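Local coordinates for aluminum resistance protein (Clostridium novyi, PDB 3I16), which is probably a pyridoxal-5'-phosphate-dependent carbon-sulfur lyase of the methionine gamma-lyase family and is probably involved in aluminum resistance, at residues G248-T253 and L294-H299; L194-I199 and F224-E229; Q8-Y13 and A414-L419. All coordinates share one frame; numbering follows the deposited sequence.

Helix 4-11 near the N terminus packs on helix 411-425 near the C terminus: contact 3 closes a loop of 400 residues, and contacts 1 and 2 both nest within it. Contact 2 closes first, joining the start of helix 196-209 to the loop that follows strand 214-218 of the seven-stranded sheet. Contact 1 then opens, in series with it, and ties the loop between strands 237-241 and 255-259 to helix 287-318. Contacts 1 and 2 touch where the ring of Phe224 packs on Leu294 and Ala297. Contact 3 lies apart, its centre about 26 Å from that of contact 1 and about 33 Å from that of contact 2.

Contact 1 (G248-T253 and L294-H299); sequences GGIAPT and LFLAPH. With EDO (1,2-ethanediol), chain H.
Gly248 and Ala297 bring their backbones close together, with 4.0 Å between Gly248 CA and Ala297 CA, where the loop 248-253 runs against helix 287-318. Gly248, at positive phi (58°) and without a side chain, lets its CA lie against the helix backbone and beside Leu296 CB. Ala297, with its small side chain, has its CB 4.2 Å from Gly248 N.

The apolar part is a meeting of methyl tips: Ile250 CD1 lies 3.9 Å from Leu296 CD1, and the two side chains cross at about a right angle. Ile250 CG1 sits between its own N and carbonyl carbon (chi1 67°), and the extended chi2 carries CD1 out to the leucine.

Polar partners lie outside the pair. Ile250 O accepts a 2.8 Å hydrogen bond from O2 of a 1,2-ethanediol, probably from the crystallisation liquor, which also bonds Gln292 and Arg288 of the second subunit. Gly249 O is bonded to Gln292 NE2 of that subunit, while Thr253 OG1 is hydrogen-bonded to Gly67 O of the third subunit. The loop, which follows the cofactor-pocket residue Lys244, thus touches helix 287-318 of the same chain and residues of two other subunits.

Across the two segments the contact rests on van der Waals fit alone, while Gly249 O binds the second subunit and Ile250 O the 1,2-ethanediol.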
loop_
_atom_site.group_PDB
_atom_site.type_symbol
_atom_site.label_atom_id
_atom_site.label_comp_id
_atom_site.label_asym_id
_atom_site.label_seq_id
_atom_site.Cartn_x
_atom_site.Cartn_y
_atom_site.Cartn_z
ATOM N N GLY B 248 15.273 -11.385 -1.804
ATOM C CA GLY B 248 16.306 -10.498 -1.231
ATOM C C GLY B 248 15.944 -9.880 0.097
ATOM O O GLY B 248 16.377 -8.766 0.412
ATOM N N GLY B 249 15.090 -10.583 0.841
ATOM C CA GLY B 249 14.631 -10.136 2.138
ATOM C C GLY B 249 13.569 -9.044 2.095
ATOM O O GLY B 249 13.153 -8.585 3.127
ATOM N N ILE B 250 13.120 -8.619 0.916
ATOM C CA ILE B 250 12.124 -7.539 0.851
ATOM C C ILE B 250 10.818 -7.841 0.082
ATOM O O ILE B 250 9.809 -7.204 0.329
ATOM C CB ILE B 250 12.765 -6.202 0.418
ATOM C CG1 ILE B 250 13.245 -6.241 -1.013
ATOM C CG2 ILE B 250 13.970 -5.843 1.350
ATOM C CD1 ILE B 250 13.884 -4.943 -1.432
ATOM N N ALA B 251 10.816 -8.810 -0.819
ATOM C CA ALA B 251 9.564 -9.237 -1.454
ATOM C C ALA B 251 8.633 -9.659 -0.290
ATOM O O ALA B 251 9.048 -10.400 0.594
ATOM C CB ALA B 251 9.820 -10.417 -2.405
ATOM N N PRO B 252 7.411 -9.150 -0.252
ATOM C CA PRO B 252 6.549 -9.458 0.887
ATOM C C PRO B 252 5.826 -10.820 0.859
ATOM O O PRO B 252 5.380 -11.273 1.918
ATOM C CB PRO B 252 5.547 -8.306 0.870
ATOM C CG PRO B 252 5.447 -7.921 -0.532
ATOM C CD PRO B 252 6.831 -8.090 -1.091
ATOM N N THR B 253 5.709 -11.447 -0.318
ATOM C CA THR B 253 5.099 -12.762 -0.463
ATOM C C THR B 253 5.272 -13.192 -1.922
ATOM O O THR B 253 5.957 -12.515 -2.682
ATOM C CB THR B 253 3.587 -12.764 -0.046
ATOM O OG1 THR B 253 3.074 -14.107 -0.042
ATOM C CG2 THR B 253 2.798 -11.872 -0.959
ATOM N N LEU B 294 14.944 -8.758 -6.043
ATOM C CA LEU B 294 15.757 -9.558 -6.982
ATOM C C LEU B 294 17.151 -8.957 -7.127
ATOM O O LEU B 294 18.169 -9.675 -7.179
ATOM C CB LEU B 294 15.103 -9.607 -8.372
ATOM C CG LEU B 294 15.907 -10.245 -9.514
ATOM C CD1 LEU B 294 16.226 -11.689 -9.184
ATOM C CD2 LEU B 294 15.146 -10.128 -10.823
ATOM N N PHE B 295 17.201 -7.639 -7.189
ATOM C CA PHE B 295 18.471 -6.935 -7.373
ATOM C C PHE B 295 19.403 -7.124 -6.187
ATOM O O PHE B 295 20.624 -7.191 -6.358
ATOM C CB PHE B 295 18.221 -5.451 -7.640
ATOM C CG PHE B 295 19.438 -4.724 -8.081
ATOM C CD1 PHE B 295 19.888 -4.852 -9.387
ATOM C CD2 PHE B 295 20.155 -3.933 -7.193
ATOM C CE1 PHE B 295 21.024 -4.209 -9.805
ATOM C CE2 PHE B 295 21.295 -3.262 -7.619
ATOM C CZ PHE B 295 21.729 -3.410 -8.926
ATOM N N LEU B 296 18.832 -7.194 -4.989
ATOM C CA LEU B 296 19.607 -7.440 -3.754
ATOM C C LEU B 296 19.885 -8.903 -3.505
ATOM O O LEU B 296 20.756 -9.223 -2.700
ATOM C CB LEU B 296 18.861 -6.912 -2.528
ATOM C CG LEU B 296 18.780 -5.383 -2.412
ATOM C CD1 LEU B 296 17.736 -5.004 -1.424
ATOM C CD2 LEU B 296 20.146 -4.793 -2.047
ATOM N N ALA B 297 19.184 -9.795 -4.211
ATOM C CA ALA B 297 19.261 -11.233 -3.897
ATOM C C ALA B 297 20.653 -11.871 -4.001
ATOM O O ALA B 297 21.005 -12.684 -3.160
ATOM C CB ALA B 297 18.209 -12.050 -4.713
ATOM N N PRO B 298 21.418 -11.559 -5.059
ATOM C CA PRO B 298 22.744 -12.166 -5.133
ATOM C C PRO B 298 23.592 -11.887 -3.878
ATOM O O PRO B 298 24.281 -12.781 -3.391
ATOM C CB PRO B 298 23.349 -11.495 -6.373
ATOM C CG PRO B 298 22.141 -11.254 -7.257
ATOM C CD PRO B 298 21.025 -10.913 -6.334
ATOM N N HIS B 299 23.500 -10.659 -3.366
ATOM C CA HIS B 299 24.204 -10.222 -2.171
ATOM C C HIS B 299 23.636 -10.827 -0.886
ATOM O O HIS B 299 24.360 -11.478 -0.119
ATOM C CB HIS B 299 24.169 -8.680 -2.090
ATOM C CG HIS B 299 24.926 -8.119 -0.928
ATOM N ND1 HIS B 299 26.255 -7.765 -1.002
ATOM C CD2 HIS B 299 24.539 -7.874 0.347
ATOM C CE1 HIS B 299 26.649 -7.317 0.176
ATOM N NE2 HIS B 299 25.624 -7.369 1.012
HETATM C C1 EDO H . 9.547 -3.373 3.188
HETATM O O1 EDO H . 9.642 -4.220 4.346
HETATM C C2 EDO H . 9.748 -4.152 1.907
HETATM O O2 EDO H . 8.698 -5.106 1.756
#

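Contact 2 (L194-I199 and F224-E229); sequences LLIEDI and FMDTKE. With EDO (1,2-ethanediol), chain N.
Ile196, in the first turn of helix 196-209, pushes its side chain against the backbone of the loop 224-229. Its CD1 packs on the backbone of Lys228 and Glu229, 3.6 Å from Lys228 O and equally close to Glu229 C. Both side-chain torsions lie near -65°: CG1 stands opposite the carbonyl carbon of Ile196 (chi1 -67°), and the bend at chi2 folds CD1 over the loop. The other branch, CG2, rests 4.1 Å from Lys228 CB; beyond that carbon the lysine side chain leads away from the helix. Asp226 comes in beside CG1, with OD2 3.9 Å from Ile196 CG1.

That carboxylate is held within its own segment. Asp226 CG lies opposite the backbone N (chi1 -169°), and OD2 accepts from Lys228 N, which approaches from above the carboxylate plane; this is an Asx turn. It shapes the loop after strand 214-218 in the large pyridoxal-phosphate-binding domain, where helix 196-209 links neighbouring parallel strands 177-183 and 214-218 as the alpha part of a beta-alpha-beta crossover.

Glu229 turns away from the helix. Its OE2 receives Phe224 N on the syn side at 2.8 Å, bridging the two ends of the segment, while OE1 meets Arg184 in a salt bridge and is also hydrogen-bonded to Asn219.

At the helix start Leu195 is the N-cap residue, and its N donates to the anti side of Asp198 OD2 at 2.9 Å. The same oxygen takes a bond from O2 of a 1,2-ethanediol, probably from the crystallisation liquor, which is also hydrogen-bonded to Lys161 NZ.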
loop_
_atom_site.group_PDB
_atom_site.type_symbol
_atom_site.label_atom_id
_atom_site.label_comp_id
_atom_site.label_asym_id
_atom_site.label_seq_id
_atom_site.Cartn_x
_atom_site.Cartn_y
_atom_site.Cartn_z
ATOM N N LEU B 194 21.750 -30.882 -3.623
ATOM C CA LEU B 194 22.282 -31.216 -4.955
ATOM C C LEU B 194 22.966 -30.042 -5.611
ATOM O O LEU B 194 22.400 -28.964 -5.714
ATOM C CB LEU B 194 21.210 -31.698 -5.937
ATOM C CG LEU B 194 20.535 -33.038 -5.741
ATOM C CD1 LEU B 194 19.880 -33.388 -7.066
ATOM C CD2 LEU B 194 21.505 -34.115 -5.355
ATOM N N LEU B 195 24.181 -30.272 -6.090
ATOM C CA LEU B 195 24.916 -29.256 -6.786
ATOM C C LEU B 195 24.358 -29.142 -8.217
ATOM O O LEU B 195 23.683 -30.043 -8.710
ATOM C CB LEU B 195 26.386 -29.624 -6.830
ATOM C CG LEU B 195 27.125 -29.805 -5.488
ATOM C CD1 LEU B 195 28.519 -30.372 -5.716
ATOM C CD2 LEU B 195 27.209 -28.516 -4.713
ATOM N N ILE B 196 24.661 -28.041 -8.884
ATOM C CA ILE B 196 24.241 -27.843 -10.271
ATOM C C ILE B 196 24.750 -28.982 -11.169
ATOM O O ILE B 196 24.031 -29.401 -12.098
ATOM C CB ILE B 196 24.717 -26.473 -10.831
ATOM C CG1 ILE B 196 24.002 -25.314 -10.125
ATOM C CG2 ILE B 196 24.560 -26.423 -12.385
ATOM C CD1 ILE B 196 22.457 -25.240 -10.313
ATOM N N GLU B 197 25.968 -29.482 -10.907
ATOM C CA GLU B 197 26.519 -30.608 -11.684
ATOM C C GLU B 197 25.725 -31.897 -11.470
ATOM O O GLU B 197 25.586 -32.695 -12.402
ATOM C CB GLU B 197 28.013 -30.852 -11.403
ATOM C CG GLU B 197 28.312 -31.405 -10.007
ATOM C CD GLU B 197 29.768 -31.774 -9.786
ATOM O OE1 GLU B 197 30.651 -31.232 -10.481
ATOM O OE2 GLU B 197 30.023 -32.616 -8.889
ATOM N N ASP B 198 25.218 -32.107 -10.250
ATOM C CA ASP B 198 24.387 -33.285 -9.946
ATOM C C ASP B 198 23.056 -33.151 -10.674
ATOM O O ASP B 198 22.509 -34.123 -11.166
ATOM C CB ASP B 198 24.096 -33.416 -8.444
ATOM C CG ASP B 198 25.373 -33.538 -7.569
ATOM O OD1 ASP B 198 26.295 -34.283 -7.921
ATOM O OD2 ASP B 198 25.425 -32.890 -6.499
ATOM N N ILE B 199 22.523 -31.935 -10.725
ATOM C CA ILE B 199 21.269 -31.688 -11.411
ATOM C C ILE B 199 21.450 -31.948 -12.903
ATOM O O ILE B 199 20.609 -32.600 -13.517
ATOM C CB ILE B 199 20.729 -30.270 -11.144
ATOM C CG1 ILE B 199 20.283 -30.171 -9.676
ATOM C CG2 ILE B 199 19.556 -29.965 -12.101
ATOM C CD1 ILE B 199 19.989 -28.755 -9.151
ATOM N N PHE B 224 21.147 -18.196 -6.605
ATOM C CA PHE B 224 22.413 -17.465 -6.478
ATOM C C PHE B 224 23.543 -18.142 -5.649
ATOM O O PHE B 224 24.526 -17.498 -5.284
ATOM C CB PHE B 224 22.143 -16.033 -6.038
ATOM C CG PHE B 224 21.118 -15.334 -6.910
ATOM C CD1 PHE B 224 21.365 -15.136 -8.250
ATOM C CD2 PHE B 224 19.914 -14.919 -6.390
ATOM C CE1 PHE B 224 20.423 -14.516 -9.059
ATOM C CE2 PHE B 224 18.963 -14.307 -7.196
ATOM C CZ PHE B 224 19.223 -14.101 -8.530
HETATM N N MSE B 225 23.439 -19.448 -5.431
HETATM C CA MSE B 225 24.506 -20.193 -4.761
HETATM C C MSE B 225 25.664 -20.454 -5.720
HETATM O O MSE B 225 26.809 -20.673 -5.288
HETATM C CB MSE B 225 23.996 -21.524 -4.226
HETATM C CG MSE B 225 22.969 -21.439 -3.131
HETATM SE SE MSE B 225 23.622 -20.684 -1.461
HETATM C CE MSE B 225 23.318 -18.824 -1.848
ATOM N N ASP B 226 25.360 -20.455 -7.015
ATOM C CA ASP B 226 26.350 -20.722 -8.032
ATOM C C ASP B 226 26.085 -19.695 -9.116
ATOM O O ASP B 226 25.110 -18.949 -9.036
ATOM C CB ASP B 226 26.185 -22.167 -8.552
ATOM C CG ASP B 226 27.332 -22.621 -9.434
ATOM O OD1 ASP B 226 28.479 -22.633 -8.971
ATOM O OD2 ASP B 226 27.088 -22.940 -10.603
ATOM N N THR B 227 26.969 -19.630 -10.105
ATOM C CA THR B 227 26.806 -18.719 -11.218
ATOM C C THR B 227 25.778 -19.283 -12.205
ATOM O O THR B 227 25.272 -18.542 -13.054
ATOM C CB THR B 227 28.127 -18.452 -11.955
ATOM O OG1 THR B 227 28.664 -19.693 -12.401
ATOM C CG2 THR B 227 29.131 -17.788 -11.033
ATOM N N LYS B 228 25.500 -20.582 -12.103
ATOM C CA LYS B 228 24.462 -21.233 -12.901
ATOM C C LYS B 228 23.252 -21.612 -12.046
ATOM O O LYS B 228 23.352 -21.787 -10.830
ATOM C CB LYS B 228 24.999 -22.517 -13.550
ATOM C CG LYS B 228 26.053 -22.302 -14.612
ATOM C CD LYS B 228 26.316 -23.585 -15.391
ATOM C CE LYS B 228 27.210 -23.324 -16.584
ATOM N NZ LYS B 228 28.488 -22.731 -16.153
ATOM N N GLU B 229 22.113 -21.753 -12.707
ATOM C CA GLU B 229 20.879 -22.227 -12.076
ATOM C C GLU B 229 20.492 -23.527 -12.814
ATOM O O GLU B 229 21.099 -23.876 -13.839
ATOM C CB GLU B 229 19.801 -21.162 -12.158
ATOM C CG GLU B 229 20.105 -19.904 -11.309
ATOM C CD GLU B 229 20.105 -20.153 -9.803
ATOM O OE1 GLU B 229 19.370 -21.043 -9.339
ATOM O OE2 GLU B 229 20.822 -19.421 -9.069
HETATM C C1 EDO N . 24.843 -34.241 -3.384
HETATM O O1 EDO N . 25.541 -35.304 -2.733
HETATM C C2 EDO N . 25.767 -33.036 -3.454
HETATM O O2 EDO N . 26.917 -33.326 -4.249
#

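Contact 3 (Q8-Y13 and A414-L419); sequences QFLKKY and AKIGIL
Leu10 of helix 4-11 reaches helix 411-425, meeting two residues one turn apart, Ile416 and Leu419. Its two methyl branches divide the work. CD1 meets Leu419 CD1 at 4.0 Å, the closest approach between the segments, and these leucine side chains cross at about a right angle. CD2 is turned to Ile416 CG2, at a looser 4.5 Å. Leu10 CG stands opposite its carbonyl carbon (chi1 -72°) with chi2 extended, which puts both methyls on the side of helix 411-425. The backbones stay well apart: 8.3 Å separates Leu10 CA from Ile416 CA.

Further apolar groups surround the three side chains. Leu20, Ile15 and Met2 pack on Leu10, while Tyr23 and Ile314 touch Leu419. Leu46 of the second subunit also lies on Leu10, and Leu49 of that subunit on Ile416, which places the contact at a subunit interface.

Polar bonds belong to the surroundings. Within segment 8-13, Tyr13 N is bonded to Leu10 O at 2.8 Å. The hydroxyl of Tyr13 is hydrogen-bonded to Gln53 and Asn50 of the second subunit. Lys415 NZ makes salt bridges to Asp412 of its own chain and to Glu42 of the second subunit.

With only methyl groups meeting, the two ends of the chain are joined by side-chain burial without directional bonds, and the polar groups beside them bind the same region to the neighbouring subunit.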
loop_
_atom_site.group_PDB
_atom_site.type_symbol
_atom_site.label_atom_id
_atom_site.label_comp_id
_atom_site.label_asym_id
_atom_site.label_seq_id
_atom_site.Cartn_x
_atom_site.Cartn_y
_atom_site.Cartn_z
ATOM N N GLN B 8 31.917 -5.922 24.946
ATOM C CA GLN B 8 31.202 -5.557 26.174
ATOM C C GLN B 8 29.674 -5.534 25.952
ATOM O O GLN B 8 28.902 -5.934 26.831
ATOM C CB GLN B 8 31.690 -4.220 26.731
ATOM C CG GLN B 8 33.146 -4.226 27.171
ATOM C CD GLN B 8 33.399 -5.159 28.351
ATOM O OE1 GLN B 8 32.591 -5.244 29.277
ATOM N NE2 GLN B 8 34.537 -5.848 28.326
ATOM N N PHE B 9 29.260 -5.121 24.758
ATOM C CA PHE B 9 27.847 -5.072 24.399
ATOM C C PHE B 9 27.317 -6.510 24.353
ATOM O O PHE B 9 26.245 -6.817 24.893
ATOM C CB PHE B 9 27.694 -4.415 23.028
ATOM C CG PHE B 9 26.358 -3.770 22.778
ATOM C CD1 PHE B 9 25.166 -4.276 23.299
ATOM C CD2 PHE B 9 26.288 -2.678 21.927
ATOM C CE1 PHE B 9 23.964 -3.667 23.020
ATOM C CE2 PHE B 9 25.075 -2.089 21.631
ATOM C CZ PHE B 9 23.913 -2.586 22.181
ATOM N N LEU B 10 28.061 -7.390 23.690
ATOM C CA LEU B 10 27.692 -8.807 23.632
ATOM C C LEU B 10 27.575 -9.446 25.027
ATOM O O LEU B 10 26.691 -10.273 25.235
ATOM C CB LEU B 10 28.644 -9.620 22.742
ATOM C CG LEU B 10 28.518 -9.393 21.239
ATOM C CD1 LEU B 10 29.629 -10.144 20.522
ATOM C CD2 LEU B 10 27.152 -9.847 20.705
ATOM N N LYS B 11 28.411 -9.041 25.983
ATOM C CA LYS B 11 28.316 -9.602 27.348
ATOM C C LYS B 11 26.956 -9.268 27.967
ATOM O O LYS B 11 26.451 -10.024 28.781
ATOM C CB LYS B 11 29.472 -9.178 28.285
ATOM C CG LYS B 11 30.866 -9.326 27.673
ATOM C CD LYS B 11 31.963 -9.858 28.611
ATOM C CE LYS B 11 31.993 -11.414 28.649
ATOM N NZ LYS B 11 32.258 -12.078 27.310
ATOM N N LYS B 12 26.328 -8.171 27.533
ATOM C CA LYS B 12 25.005 -7.813 28.026
ATOM C C LYS B 12 23.911 -8.791 27.524
ATOM O O LYS B 12 22.777 -8.761 28.007
ATOM C CB LYS B 12 24.691 -6.343 27.698
ATOM C CG LYS B 12 25.740 -5.353 28.252
ATOM N N TYR B 13 24.249 -9.637 26.547
ATOM C CA TYR B 13 23.387 -10.724 26.069
ATOM C C TYR B 13 23.768 -12.077 26.693
ATOM O O TYR B 13 23.301 -13.106 26.242
ATOM C CB TYR B 13 23.510 -10.854 24.548
ATOM C CG TYR B 13 22.764 -9.807 23.778
ATOM C CD1 TYR B 13 23.296 -8.546 23.567
ATOM C CD2 TYR B 13 21.512 -10.092 23.247
ATOM C CE1 TYR B 13 22.582 -7.584 22.849
ATOM C CE2 TYR B 13 20.804 -9.159 22.539
ATOM C CZ TYR B 13 21.333 -7.907 22.338
ATOM O OH TYR B 13 20.601 -6.992 21.614
ATOM N N ALA B 414 23.332 -12.656 11.385
ATOM C CA ALA B 414 23.372 -14.104 11.551
ATOM C C ALA B 414 24.402 -14.459 12.630
ATOM O O ALA B 414 24.138 -15.286 13.485
ATOM C CB ALA B 414 23.690 -14.809 10.232
ATOM N N LYS B 415 25.561 -13.805 12.580
ATOM C CA LYS B 415 26.628 -13.988 13.577
ATOM C C LYS B 415 26.141 -13.733 15.008
ATOM O O LYS B 415 26.329 -14.563 15.885
ATOM C CB LYS B 415 27.768 -13.021 13.246
ATOM C CG LYS B 415 28.911 -12.900 14.238
ATOM C CD LYS B 415 29.653 -11.570 14.007
ATOM C CE LYS B 415 30.257 -11.459 12.619
ATOM N NZ LYS B 415 30.849 -10.104 12.360
ATOM N N ILE B 416 25.518 -12.589 15.230
ATOM C CA ILE B 416 25.046 -12.211 16.568
ATOM C C ILE B 416 24.040 -13.247 17.081
ATOM O O ILE B 416 24.138 -13.711 18.217
ATOM C CB ILE B 416 24.398 -10.804 16.563
ATOM C CG1 ILE B 416 25.421 -9.714 16.250
ATOM C CG2 ILE B 416 23.709 -10.516 17.919
ATOM C CD1 ILE B 416 24.766 -8.419 15.682
ATOM N N GLY B 417 23.104 -13.647 16.224
ATOM C CA GLY B 417 22.119 -14.667 16.598
ATOM C C GLY B 417 22.707 -16.019 16.964
ATOM O O GLY B 417 22.263 -16.652 17.921
ATOM N N ILE B 418 23.720 -16.439 16.211
ATOM C CA ILE B 418 24.392 -17.711 16.437
ATOM C C ILE B 418 25.086 -17.655 17.793
ATOM O O ILE B 418 24.998 -18.590 18.583
ATOM C CB ILE B 418 25.386 -18.034 15.278
ATOM C CG1 ILE B 418 24.615 -18.377 13.978
ATOM C CG2 ILE B 418 26.224 -19.206 15.616
ATOM C CD1 ILE B 418 25.466 -18.261 12.693
ATOM N N LEU B 419 25.737 -16.537 18.083
ATOM C CA LEU B 419 26.427 -16.369 19.370
ATOM C C LEU B 419 25.455 -16.414 20.574
ATOM O O LEU B 419 25.770 -17.037 21.601
ATOM C CB LEU B 419 27.255 -15.077 19.382
ATOM C CG LEU B 419 28.441 -14.965 18.376
ATOM C CD1 LEU B 419 29.250 -13.699 18.636
ATOM C CD2 LEU B 419 29.347 -16.167 18.426
#